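Local coordinates for Mgp-operon protein 3 (Mycoplasma pneumoniae, PDB 6RJ1) that probably takes part in attachment of the bacterium to host cells as an extracellular adhesin, with a fold related to beta-propellers, at residues A[34-39]-A[112-117]; A[503-508]-A[687-692]. All blocks are in the same frame, centred on the assembly; numbering follows the deposited sequence.

Interaction 1 (A[34-39]-A[112-117]); sequences AHLHPS and ASYVLI
L36 and L116 meet tip to tip between the loop 34-39 and the segment 112-117, whose Y114 and L116 lie on strand 114-121. L36 can be followed outward. Its CB leaves the backbone toward the strand. CG then lies anti to the carbonyl carbon, beside the backbone N (chi1 -71°), which carries the fork of the side chain across to the strand. The two methyls part there. L36 CD1 lies 3.8 Å from L116 CD2. L36 CD2 reaches the Y114 ring obliquely, 4.1 Å from Y114 CD2. L36 therefore bridges two residues whose side chains leave the same side of the strand.

A34 sits beside this pair. A34 CB is 3.8 Å from CD1 of L116 and 3.9 Å from CD2 of the same leucine, so both methyls of L116 close on it. Past helix 30-33, H35 has positive phi, and the helix end is closed by a Schellman motif. The chain thus turns between A34 and L36, yet both side chains point to the strand.

The patch extends past the two segments. V57 of strand 52-59 and V31 of helix 30-33 also touch L36, and F128 of strand 125-135 touches A34. The loop therefore lies over part of the sheet, on strands 52-59, 114-121 and 125-135. No hydrogen bond crosses between the two segments. The pairing is purely apolar, so it relies on shape and van der Waals contact rather than on a directional bond.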
ATOM      1  N   ALA A  34     -14.468 -27.343  -0.948  1.00 71.70           N
ATOM      2  CA  ALA A  34     -13.273 -27.453  -1.791  1.00 71.40           C
ATOM      3  C   ALA A  34     -12.353 -28.595  -1.351  1.00 76.58           C
ATOM      4  O   ALA A  34     -11.334 -28.838  -1.998  1.00 77.25           O
ATOM      5  CB  ALA A  34     -12.519 -26.137  -1.804  1.00 71.72           C
ATOM      6  N   HIS A  35     -12.743 -29.325  -0.279  1.00 73.09           N
ATOM      7  CA  HIS A  35     -12.010 -30.444   0.323  1.00 72.79           C
ATOM      8  C   HIS A  35     -10.648 -29.964   0.839  1.00 76.80           C
ATOM      9  O   HIS A  35      -9.605 -30.577   0.589  1.00 76.90           O
ATOM     10  CB  HIS A  35     -11.905 -31.642  -0.635  1.00 73.53           C
ATOM     11  CG  HIS A  35     -13.220 -32.089  -1.179  1.00 77.16           C
ATOM     12  ND1 HIS A  35     -14.049 -32.946  -0.463  1.00 79.04           N
ATOM     13  CD2 HIS A  35     -13.816 -31.775  -2.352  1.00 79.19           C
ATOM     14  CE1 HIS A  35     -15.111 -33.138  -1.229  1.00 78.66           C
ATOM     15  NE2 HIS A  35     -15.020 -32.452  -2.374  1.00 79.13           N
ATOM     16  N   LEU A  36     -10.677 -28.822   1.546  1.00 73.41           N
ATOM     17  CA  LEU A  36      -9.494 -28.186   2.111  1.00 72.24           C
ATOM     18  C   LEU A  36      -9.419 -28.338   3.621  1.00 74.82           C
ATOM     19  O   LEU A  36     -10.439 -28.531   4.286  1.00 74.88           O
ATOM     20  CB  LEU A  36      -9.420 -26.705   1.706  1.00 71.84           C
ATOM     21  CG  LEU A  36      -9.089 -26.421   0.239  1.00 76.08           C
ATOM     22  CD1 LEU A  36      -9.334 -24.991  -0.088  1.00 75.57           C
ATOM     23  CD2 LEU A  36      -7.647 -26.771  -0.099  1.00 78.58           C
ATOM     24  N   HIS A  37      -8.189 -28.270   4.145  1.00 69.43           N
ATOM     25  CA  HIS A  37      -7.851 -28.370   5.556  1.00 68.45           C
ATOM     26  C   HIS A  37      -8.566 -27.265   6.384  1.00 72.44           C
ATOM     27  O   HIS A  37      -8.682 -26.129   5.901  1.00 70.66           O
ATOM     28  CB  HIS A  37      -6.318 -28.262   5.715  1.00 68.95           C
ATOM     29  CG  HIS A  37      -5.839 -28.548   7.104  1.00 72.03           C
ATOM     30  ND1 HIS A  37      -5.771 -27.551   8.064  1.00 73.45           N
ATOM     31  CD2 HIS A  37      -5.496 -29.725   7.675  1.00 73.29           C
ATOM     32  CE1 HIS A  37      -5.356 -28.145   9.171  1.00 72.59           C
ATOM     33  NE2 HIS A  37      -5.171 -29.450   8.984  1.00 72.99           N
ATOM     34  N   PRO A  38      -9.014 -27.580   7.636  1.00 69.26           N
ATOM     35  CA  PRO A  38      -9.693 -26.566   8.471  1.00 68.92           C
ATOM     36  C   PRO A  38      -8.965 -25.241   8.696  1.00 73.18           C
ATOM     37  O   PRO A  38      -9.632 -24.255   9.005  1.00 74.32           O
ATOM     38  CB  PRO A  38      -9.905 -27.291   9.800  1.00 70.54           C
ATOM     39  CG  PRO A  38      -9.921 -28.717   9.455  1.00 74.44           C
ATOM     40  CD  PRO A  38      -8.966 -28.886   8.328  1.00 70.06           C
ATOM     41  N   SER A  39      -7.625 -25.200   8.545  1.00 69.02           N
ATOM     42  CA  SER A  39      -6.829 -23.968   8.717  1.00 68.69           C
ATOM     43  C   SER A  39      -7.078 -22.921   7.624  1.00 72.91           C
ATOM     44  O   SER A  39      -6.699 -21.754   7.796  1.00 72.95           O
ATOM     45  CB  SER A  39      -5.340 -24.281   8.799  1.00 71.40           C
ATOM     46  OG  SER A  39      -4.871 -24.860   7.593  1.00 79.53           O
ATOM     47  N   ALA A 112      -0.509 -23.935   0.607  1.00 68.82           N
ATOM     48  CA  ALA A 112      -0.492 -22.812  -0.330  1.00 67.52           C
ATOM     49  C   ALA A 112      -1.893 -22.229  -0.485  1.00 70.41           C
ATOM     50  O   ALA A 112      -2.887 -22.927  -0.273  1.00 70.24           O
ATOM     51  CB  ALA A 112       0.014 -23.279  -1.684  1.00 68.04           C
ATOM     52  N   SER A 113      -1.976 -20.959  -0.872  1.00 65.85           N
ATOM     53  CA  SER A 113      -3.251 -20.306  -1.115  1.00 64.89           C
ATOM     54  C   SER A 113      -3.888 -20.812  -2.412  1.00 69.47           C
ATOM     55  O   SER A 113      -3.185 -21.204  -3.349  1.00 68.77           O
ATOM     56  CB  SER A 113      -3.069 -18.801  -1.165  1.00 66.24           C
ATOM     57  OG  SER A 113      -2.540 -18.331   0.063  1.00 71.81           O
ATOM     58  N   TYR A 114      -5.220 -20.830  -2.452  1.00 67.31           N
ATOM     59  CA  TYR A 114      -5.949 -21.294  -3.626  1.00 67.36           C
ATOM     60  C   TYR A 114      -7.017 -20.330  -4.070  1.00 70.06           C
ATOM     61  O   TYR A 114      -7.594 -19.603  -3.258  1.00 69.01           O
ATOM     62  CB  TYR A 114      -6.614 -22.659  -3.364  1.00 68.55           C
ATOM     63  CG  TYR A 114      -5.656 -23.822  -3.363  1.00 70.78           C
ATOM     64  CD1 TYR A 114      -5.310 -24.468  -4.549  1.00 72.62           C
ATOM     65  CD2 TYR A 114      -5.110 -24.299  -2.175  1.00 71.80           C
ATOM     66  CE1 TYR A 114      -4.425 -25.545  -4.553  1.00 72.30           C
ATOM     67  CE2 TYR A 114      -4.220 -25.371  -2.166  1.00 72.62           C
ATOM     68  CZ  TYR A 114      -3.880 -25.993  -3.357  1.00 79.72           C
ATOM     69  OH  TYR A 114      -2.995 -27.048  -3.342  1.00 81.20           O
ATOM     70  N   VAL A 115      -7.282 -20.352  -5.378  1.00 66.59           N
ATOM     71  CA  VAL A 115      -8.383 -19.657  -6.020  1.00 66.31           C
ATOM     72  C   VAL A 115      -9.330 -20.814  -6.323  1.00 70.55           C
ATOM     73  O   VAL A 115      -8.923 -21.777  -6.986  1.00 70.72           O
ATOM     74  CB  VAL A 115      -7.978 -18.863  -7.289  1.00 69.87           C
ATOM     75  CG1 VAL A 115      -9.201 -18.490  -8.121  1.00 69.60           C
ATOM     76  CG2 VAL A 115      -7.189 -17.618  -6.920  1.00 69.38           C
ATOM     77  N   LEU A 116     -10.548 -20.766  -5.763  1.00 65.70           N
ATOM     78  CA  LEU A 116     -11.541 -21.826  -5.935  1.00 64.66           C
ATOM     79  C   LEU A 116     -12.613 -21.398  -6.915  1.00 70.32           C
ATOM     80  O   LEU A 116     -13.097 -20.267  -6.842  1.00 70.94           O
ATOM     81  CB  LEU A 116     -12.185 -22.220  -4.595  1.00 63.89           C
ATOM     82  CG  LEU A 116     -11.282 -22.288  -3.371  1.00 67.65           C
ATOM     83  CD1 LEU A 116     -12.092 -22.403  -2.132  1.00 67.74           C
ATOM     84  CD2 LEU A 116     -10.317 -23.442  -3.451  1.00 68.82           C
ATOM     85  N   ILE A 117     -12.986 -22.307  -7.825  1.00 66.72           N
ATOM     86  CA  ILE A 117     -14.011 -22.073  -8.834  1.00 67.23           C
ATOM     87  C   ILE A 117     -15.209 -22.968  -8.522  1.00 73.64           C
ATOM     88  O   ILE A 117     -15.057 -24.181  -8.319  1.00 72.89           O
ATOM     89  CB  ILE A 117     -13.465 -22.309 -10.274  1.00 70.52           C
ATOM     90  CG1 ILE A 117     -12.127 -21.557 -10.538  1.00 70.90           C
ATOM     91  CG2 ILE A 117     -14.513 -22.001 -11.356  1.00 71.42           C
ATOM     92  CD1 ILE A 117     -12.117 -19.983 -10.440  1.00 77.53           C
TER

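Interaction 2 (A[503-508]-A[687-692])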
ATOM      1  N   ASP A 503       8.417  10.527 -17.588  1.00 66.24           N
ATOM      2  CA  ASP A 503       9.656   9.757 -17.473  1.00 66.81           C
ATOM      3  C   ASP A 503      10.472  10.253 -16.273  1.00 68.60           C
ATOM      4  O   ASP A 503      11.139   9.454 -15.606  1.00 68.33           O
ATOM      5  CB  ASP A 503      10.486   9.814 -18.765  1.00 69.79           C
ATOM      6  CG  ASP A 503      11.687   8.878 -18.761  1.00 90.05           C
ATOM      7  OD1 ASP A 503      11.497   7.656 -18.493  1.00 91.99           O
ATOM      8  OD2 ASP A 503      12.816   9.362 -19.027  1.00 98.63           O
ATOM      9  N   LYS A 504      10.363  11.564 -15.976  1.00 62.19           N
ATOM     10  CA  LYS A 504      11.016  12.189 -14.841  1.00 61.11           C
ATOM     11  C   LYS A 504      10.454  11.611 -13.535  1.00 65.00           C
ATOM     12  O   LYS A 504      11.223  11.324 -12.616  1.00 64.10           O
ATOM     13  CB  LYS A 504      10.856  13.720 -14.901  1.00 62.48           C
ATOM     14  CG  LYS A 504      12.010  14.487 -14.249  1.00 66.85           C
ATOM     15  CD  LYS A 504      13.299  14.491 -15.094  1.00 72.67           C
ATOM     16  CE  LYS A 504      13.527  15.769 -15.867  1.00 79.33           C
ATOM     17  NZ  LYS A 504      12.649  15.873 -17.053  1.00 93.66           N
ATOM     18  N   GLN A 505       9.127  11.373 -13.485  1.00 61.22           N
ATOM     19  CA  GLN A 505       8.468  10.804 -12.315  1.00 61.10           C
ATOM     20  C   GLN A 505       8.927   9.379 -12.008  1.00 64.68           C
ATOM     21  O   GLN A 505       9.039   9.023 -10.830  1.00 64.05           O
ATOM     22  CB  GLN A 505       6.947  10.909 -12.420  1.00 62.73           C
ATOM     23  CG  GLN A 505       6.425  12.238 -11.885  1.00 65.19           C
ATOM     24  CD  GLN A 505       4.972  12.442 -12.200  1.00 77.62           C
ATOM     25  OE1 GLN A 505       4.593  12.691 -13.347  1.00 67.84           O
ATOM     26  NE2 GLN A 505       4.130  12.358 -11.180  1.00 71.63           N
ATOM     27  N   LYS A 506       9.251   8.590 -13.063  1.00 60.67           N
ATOM     28  CA  LYS A 506       9.785   7.230 -12.924  1.00 59.72           C
ATOM     29  C   LYS A 506      11.203   7.339 -12.350  1.00 63.50           C
ATOM     30  O   LYS A 506      11.520   6.666 -11.363  1.00 62.46           O
ATOM     31  CB  LYS A 506       9.812   6.510 -14.284  1.00 60.90           C
ATOM     32  CG  LYS A 506      10.156   5.018 -14.192  1.00 67.23           C
ATOM     33  CD  LYS A 506       9.993   4.277 -15.527  1.00 75.06           C
ATOM     34  CE  LYS A 506      11.218   4.330 -16.404  1.00 85.18           C
ATOM     35  NZ  LYS A 506      10.993   3.617 -17.690  1.00 92.88           N
ATOM     36  N   GLN A 507      12.031   8.228 -12.966  1.00 59.91           N
ATOM     37  CA  GLN A 507      13.420   8.524 -12.602  1.00 59.34           C
ATOM     38  C   GLN A 507      13.534   8.848 -11.115  1.00 62.45           C
ATOM     39  O   GLN A 507      14.415   8.309 -10.456  1.00 61.59           O
ATOM     40  CB  GLN A 507      13.974   9.685 -13.440  1.00 60.28           C
ATOM     41  CG  GLN A 507      14.310   9.327 -14.881  1.00 65.53           C
ATOM     42  CD  GLN A 507      14.670  10.548 -15.703  1.00 78.27           C
ATOM     43  OE1 GLN A 507      15.410  11.436 -15.273  1.00 71.72           O
ATOM     44  NE2 GLN A 507      14.163  10.618 -16.917  1.00 73.17           N
ATOM     45  N   PHE A 508      12.604   9.670 -10.579  1.00 57.37           N
ATOM     46  CA  PHE A 508      12.565  10.031  -9.163  1.00 55.76           C
ATOM     47  C   PHE A 508      12.479   8.805  -8.255  1.00 60.23           C
ATOM     48  O   PHE A 508      13.256   8.702  -7.311  1.00 60.73           O
ATOM     49  CB  PHE A 508      11.392  10.983  -8.873  1.00 56.36           C
ATOM     50  CG  PHE A 508      11.770  12.440  -8.943  1.00 56.39           C
ATOM     51  CD1 PHE A 508      12.437  13.054  -7.890  1.00 57.76           C
ATOM     52  CD2 PHE A 508      11.465  13.202 -10.066  1.00 57.59           C
ATOM     53  CE1 PHE A 508      12.786  14.400  -7.954  1.00 58.26           C
ATOM     54  CE2 PHE A 508      11.840  14.548 -10.139  1.00 59.45           C
ATOM     55  CZ  PHE A 508      12.516  15.130  -9.093  1.00 57.09           C
ATOM     56  N   PRO A 687       4.636  19.280  -5.034  1.00 62.09           N
ATOM     57  CA  PRO A 687       4.508  17.834  -4.843  1.00 60.91           C
ATOM     58  C   PRO A 687       5.808  17.092  -4.584  1.00 62.12           C
ATOM     59  O   PRO A 687       6.873  17.479  -5.078  1.00 62.16           O
ATOM     60  CB  PRO A 687       3.859  17.373  -6.147  1.00 62.82           C
ATOM     61  CG  PRO A 687       4.364  18.353  -7.182  1.00 67.33           C
ATOM     62  CD  PRO A 687       4.690  19.640  -6.470  1.00 63.02           C
ATOM     63  N   SER A 688       5.701  16.000  -3.823  1.00 55.24           N
ATOM     64  CA  SER A 688       6.782  15.070  -3.575  1.00 53.76           C
ATOM     65  C   SER A 688       6.687  14.069  -4.735  1.00 57.39           C
ATOM     66  O   SER A 688       5.597  13.839  -5.279  1.00 58.00           O
ATOM     67  CB  SER A 688       6.594  14.355  -2.239  1.00 55.19           C
ATOM     68  OG  SER A 688       7.381  13.178  -2.143  1.00 57.64           O
ATOM     69  N   ARG A 689       7.820  13.507  -5.139  1.00 51.19           N
ATOM     70  CA  ARG A 689       7.816  12.551  -6.225  1.00 50.09           C
ATOM     71  C   ARG A 689       8.199  11.150  -5.725  1.00 56.14           C
ATOM     72  O   ARG A 689       8.382  10.244  -6.536  1.00 55.49           O
ATOM     73  CB  ARG A 689       8.738  13.044  -7.351  1.00 47.31           C
ATOM     74  CG  ARG A 689       8.082  13.952  -8.398  1.00 43.27           C
ATOM     75  CD  ARG A 689       7.736  15.357  -7.913  1.00 44.07           C
ATOM     76  NE  ARG A 689       8.901  16.073  -7.390  1.00 47.24           N
ATOM     77  CZ  ARG A 689       9.694  16.854  -8.116  1.00 60.96           C
ATOM     78  NH1 ARG A 689      10.733  17.458  -7.557  1.00 48.73           N
ATOM     79  NH2 ARG A 689       9.453  17.036  -9.408  1.00 48.11           N
ATOM     80  N   THR A 690       8.296  10.968  -4.381  1.00 54.99           N
ATOM     81  CA  THR A 690       8.667   9.694  -3.745  1.00 55.70           C
ATOM     82  C   THR A 690       7.846   9.354  -2.498  1.00 61.51           C
ATOM     83  O   THR A 690       7.784   8.188  -2.111  1.00 62.14           O
ATOM     84  CB  THR A 690      10.179   9.636  -3.414  1.00 64.09           C
ATOM     85  OG1 THR A 690      10.578  10.786  -2.660  1.00 62.41           O
ATOM     86  CG2 THR A 690      11.057   9.435  -4.643  1.00 62.16           C
ATOM     87  N   ASP A 691       7.246  10.359  -1.854  1.00 58.78           N
ATOM     88  CA  ASP A 691       6.480  10.146  -0.627  1.00 58.63           C
ATOM     89  C   ASP A 691       4.983  10.330  -0.817  1.00 61.63           C
ATOM     90  O   ASP A 691       4.565  11.249  -1.521  1.00 61.65           O
ATOM     91  CB  ASP A 691       7.019  11.031   0.509  1.00 60.82           C
ATOM     92  CG  ASP A 691       8.457  10.695   0.888  1.00 76.38           C
ATOM     93  OD1 ASP A 691       8.655   9.765   1.699  1.00 77.64           O
ATOM     94  OD2 ASP A 691       9.384  11.353   0.364  1.00 82.80           O
ATOM     95  N   GLN A 692       4.175   9.436  -0.188  1.00 56.79           N
ATOM     96  CA  GLN A 692       2.702   9.415  -0.202  1.00 54.60           C
ATOM     97  C   GLN A 692       2.176   9.358  -1.642  1.00 57.98           C
ATOM     98  O   GLN A 692       1.252  10.091  -2.015  1.00 57.48           O
ATOM     99  CB  GLN A 692       2.102  10.602   0.588  1.00 54.75           C
ATOM    100  CG  GLN A 692       2.713  10.850   1.959  1.00 50.48           C
ATOM    101  CD  GLN A 692       2.039  10.120   3.088  1.00 55.94           C
ATOM    102  OE1 GLN A 692       1.759   8.929   3.027  1.00 50.99           O
ATOM    103  NE2 GLN A 692       1.785  10.829   4.172  1.00 47.84           N
TER
HETATM  104  O   HOH W   1       7.303  10.410  -8.952  1.00 53.65           O
HETATM  105  O   HOH W   2       4.510  13.055  -7.897  1.00 58.35           O
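An off-centre cation-pi contact joins helix 503-511 to the loop before strand 693-699, within the MgpC adhesin family region. R689 lies along one face of the F508 ring. R689 CB makes a CH-pi contact over that face, 3.9 Å from the F508 centroid. The chain then bends at chi2 (72°) and chi3 (57°), which brings the guanidinium back over the ring. CZ of R689 is 4.0 Å from the F508 centroid. The two planes are 37° apart, so the guanidinium is tilted against the ring and does not stack parallel to it. Other bonds hold the cation: NE to T581 O and NH2 to N597 O.

Two waters link the segments. One donates to both Q505 O (2.9 Å) and R689 O (2.7 Å). The other donates to S688 O and accepts a weak bond from Q505 NE2. S688 OG accepts from T690 N and, at 2.8 Å, from D691 N, as in an ST turn and an ST motif. This shapes the loop next to R689.

The contact is buried. Helix 591-595 touches Q505 and P687, and strand 723-732 borders Q505, P687 and S688, so the helix and loop meet among these elements.

How the interactions relate
Interactions 1 and 2 lie on opposite sides of the chain's centre. Their centres are about 40 Å apart and they do not touch. Interaction 1 is the more peripheral and only partly buried. It sets a loop on the sheet that contains strand 114-121. Interaction 2 is fully buried and nearer the centre. Its loop leads into strand 693-699, which belongs to a different, branched sheet, so the two share no element. Each pairs an irregular loop with a regular element, and neither has a direct hydrogen bond between its segments. The chemistry differs: aliphatic packing, with one aromatic ring at its side, in 34-39/112-117, a cation over an aromatic ring with bridging waters in 503-508/687-692.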